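Local coordinates for appr-1-p processing domain protein (Thermus aquaticus Y51MC23, PDB 5M3E) that is a macro domain protein, a mixed beta-sheet flanked by helices, and holds adenosine-5-diphosphoribose in a cleft at the strand ends, at residues Gly17-Ala22 against Ala122-Gly127. Sequence-based numbering, arbitrary orientation.
Sequences GNLLEA and ALPPLG. With APR (adenosine-5-diphosphoribose), chain B.
The adenosine-5-diphosphoribose cleft of this macro domain is lined by both segments, and L19 joins them beside the adenine. Its two methyls reach different parts of 122-127. CD1 lies 3.5 Å from A122 CB, at the end of strand 120-123. CD2 sits 3.7 Å from P124 CD, over the ring carbons of the proline just past the strand. CG is anti to the backbone N (chi1 168°), which turns the branch to 122-127 and away from the N-H that faces the ligand. A22 adds a further contact, CB to A122 CB at 3.7 Å. No hydrogen bond crosses between the segments; the side chains that meet are all apolar. L27 and Y157 of the neighbouring strands and F45 of helix 40-48 also pack on L19.

The polar work is done on the ligand. L19 N donates to APR N1 at 2.8 Å, almost straight at 175°. N18 OD1 accepts from APR N6, also at 2.8 Å. The same oxygen takes L20 N at 3.1 Å, from well above its carbonyl plane, and so closes an Asx turn. This second bond would help to orient the amide. Farther along the cleft, P125 CD lies near the ribose at APR O4', and G127 N donates to APR O2B at 3.0 Å. Strand-end loops share the ligand, 17-22 at the adenine and G127 at the diphosphate, as in macro domains.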
loop_
_atom_site.group_PDB
_atom_site.type_symbol
_atom_site.label_atom_id
_atom_site.label_comp_id
_atom_site.label_asym_id
_atom_site.label_seq_id
_atom_site.Cartn_x
_atom_site.Cartn_y
_atom_site.Cartn_z
ATOM N N GLY A 17 2.675 -13.678 -8.031
ATOM C CA GLY A 17 1.441 -14.218 -7.521
ATOM C C GLY A 17 0.461 -13.106 -7.263
ATOM O O GLY A 17 0.544 -12.026 -7.850
ATOM N N ASN A 18 -0.473 -13.393 -6.369
ATOM C CA ASN A 18 -1.568 -12.507 -6.062
ATOM C C ASN A 18 -1.333 -11.993 -4.647
ATOM O O ASN A 18 -1.281 -12.777 -3.703
ATOM C CB ASN A 18 -2.902 -13.259 -6.195
ATOM C CG ASN A 18 -4.046 -12.565 -5.476
ATOM O OD1 ASN A 18 -4.050 -11.348 -5.308
ATOM N ND2 ASN A 18 -5.023 -13.340 -5.055
ATOM N N LEU A 19 -1.192 -10.664 -4.536
ATOM C CA LEU A 19 -0.925 -9.959 -3.282
ATOM C C LEU A 19 -1.914 -10.296 -2.164
ATOM O O LEU A 19 -1.534 -10.397 -0.997
ATOM C CB LEU A 19 -0.974 -8.435 -3.541
ATOM C CG LEU A 19 -1.001 -7.477 -2.358
ATOM C CD1 LEU A 19 0.324 -7.548 -1.639
ATOM C CD2 LEU A 19 -1.215 -6.065 -2.854
ATOM N N LEU A 20 -3.185 -10.420 -2.521
ATOM C CA LEU A 20 -4.294 -10.460 -1.527
ATOM C C LEU A 20 -4.371 -11.757 -0.709
ATOM O O LEU A 20 -5.099 -11.810 0.294
ATOM C CB LEU A 20 -5.664 -10.208 -2.211
ATOM C CG LEU A 20 -5.977 -8.752 -2.587
ATOM C CD1 LEU A 20 -5.388 -8.356 -3.939
ATOM C CD2 LEU A 20 -7.479 -8.557 -2.590
ATOM N N GLU A 21 -3.650 -12.783 -1.169
ATOM C CA GLU A 21 -3.495 -14.046 -0.446
ATOM C C GLU A 21 -2.105 -14.191 0.217
ATOM O O GLU A 21 -1.726 -15.282 0.616
ATOM C CB GLU A 21 -3.848 -15.226 -1.391
ATOM C CG GLU A 21 -5.371 -15.449 -1.538
ATOM C CD GLU A 21 -5.796 -16.334 -2.724
ATOM O OE1 GLU A 21 -5.121 -16.296 -3.785
ATOM O OE2 GLU A 21 -6.838 -17.047 -2.604
ATOM N N ALA A 22 -1.369 -13.086 0.367
ATOM C CA ALA A 22 -0.091 -13.097 1.087
ATOM C C ALA A 22 -0.298 -13.402 2.571
ATOM O O ALA A 22 -1.137 -12.778 3.215
ATOM C CB ALA A 22 0.656 -11.773 0.937
ATOM N N ALA A 122 2.974 -6.943 2.821
ATOM C CA ALA A 122 3.111 -7.204 1.407
ATOM C C ALA A 122 2.634 -6.000 0.607
ATOM O O ALA A 122 1.638 -5.358 0.980
ATOM C CB ALA A 122 2.326 -8.443 1.025
ATOM N N LEU A 123 3.358 -5.696 -0.470
ATOM C CA LEU A 123 3.036 -4.582 -1.377
ATOM C C LEU A 123 2.990 -5.034 -2.844
ATOM O O LEU A 123 3.631 -6.015 -3.202
ATOM C CB LEU A 123 4.097 -3.483 -1.388
ATOM C CG LEU A 123 4.915 -2.946 -0.228
ATOM C CD1 LEU A 123 5.774 -4.044 0.405
ATOM C CD2 LEU A 123 5.759 -1.792 -0.765
ATOM N N PRO A 124 2.267 -4.266 -3.687
ATOM C CA PRO A 124 2.337 -4.359 -5.127
ATOM C C PRO A 124 3.351 -3.334 -5.689
ATOM O O PRO A 124 3.983 -2.626 -4.883
ATOM C CB PRO A 124 0.925 -3.997 -5.545
ATOM C CG PRO A 124 0.540 -2.939 -4.556
ATOM C CD PRO A 124 1.246 -3.282 -3.274
ATOM N N PRO A 125 3.495 -3.257 -7.053
ATOM C CA PRO A 125 4.282 -2.218 -7.715
ATOM C C PRO A 125 3.564 -0.872 -7.705
ATOM O O PRO A 125 2.757 -0.561 -8.604
ATOM C CB PRO A 125 4.484 -2.772 -9.157
ATOM C CG PRO A 125 4.250 -4.241 -9.035
ATOM C CD PRO A 125 3.115 -4.294 -8.038
ATOM N N LEU A 126 3.929 -0.085 -6.689
ATOM C CA LEU A 126 3.316 1.199 -6.370
ATOM C C LEU A 126 3.515 2.188 -7.524
ATOM O O LEU A 126 4.635 2.466 -7.919
ATOM C CB LEU A 126 3.914 1.771 -5.078
ATOM C CG LEU A 126 4.162 0.838 -3.868
ATOM C CD1 LEU A 126 4.919 1.553 -2.739
ATOM C CD2 LEU A 126 2.872 0.241 -3.343
ATOM N N GLY A 127 2.415 2.669 -8.097
ATOM C CA GLY A 127 2.449 3.650 -9.179
ATOM C C GLY A 127 2.744 3.137 -10.577
ATOM O O GLY A 127 2.670 3.918 -11.542
HETATM N N1 APR B . -1.306 -9.008 -6.835
HETATM C C2 APR B . -0.113 -8.449 -7.139
HETATM N N3 APR B . 0.033 -7.498 -8.083
HETATM C C4 APR B . -1.037 -7.057 -8.789
HETATM C C5 APR B . -2.381 -7.612 -8.521
HETATM C C6 APR B . -2.448 -8.648 -7.465
HETATM N N6 APR B . -3.616 -9.233 -7.130
HETATM N N7 APR B . -3.244 -6.990 -9.358
HETATM C C8 APR B . -2.512 -6.105 -10.094
HETATM N N9 APR B . -1.194 -6.163 -9.751
HETATM C "C1'" APR B . -0.058 -5.370 -10.266
HETATM C "C2'" APR B . -0.137 -5.003 -11.736
HETATM O "O2'" APR B . 1.143 -5.238 -12.321
HETATM C "C3'" APR B . -0.415 -3.525 -11.764
HETATM O "O3'" APR B . 0.180 -2.886 -12.911
HETATM O "O4'" APR B . -0.047 -4.144 -9.523
HETATM C "C4'" APR B . 0.175 -3.066 -10.425
HETATM C "C5'" APR B . -0.391 -1.780 -9.835
HETATM O "O5'" APR B . -1.827 -1.770 -9.886
HETATM P PA APR B . -2.605 -0.377 -10.093
HETATM O O1A APR B . -3.978 -0.597 -9.524
HETATM O O2A APR B . -2.427 0.078 -11.514
HETATM O O3A APR B . -1.828 0.627 -9.064
HETATM P PB APR B . -1.235 2.097 -9.402
HETATM O O1B APR B . -0.409 2.039 -10.659
HETATM O O2B APR B . -0.600 2.677 -8.137
HETATM O O5D APR B . -2.515 3.018 -9.723
HETATM C C5D APR B . -3.348 3.642 -8.736
HETATM O O4D APR B . -5.263 2.594 -9.799
HETATM O O1D APR B . -5.566 0.883 -8.258
HETATM C C1D APR B . -6.162 2.050 -8.836
HETATM O O2D APR B . -7.780 3.236 -7.452
HETATM C C2D APR B . -6.388 3.109 -7.761
HETATM O O3D APR B . -6.699 5.260 -8.887
HETATM C C3D APR B . -5.742 4.374 -8.293
HETATM C C4D APR B . -4.750 3.848 -9.324
#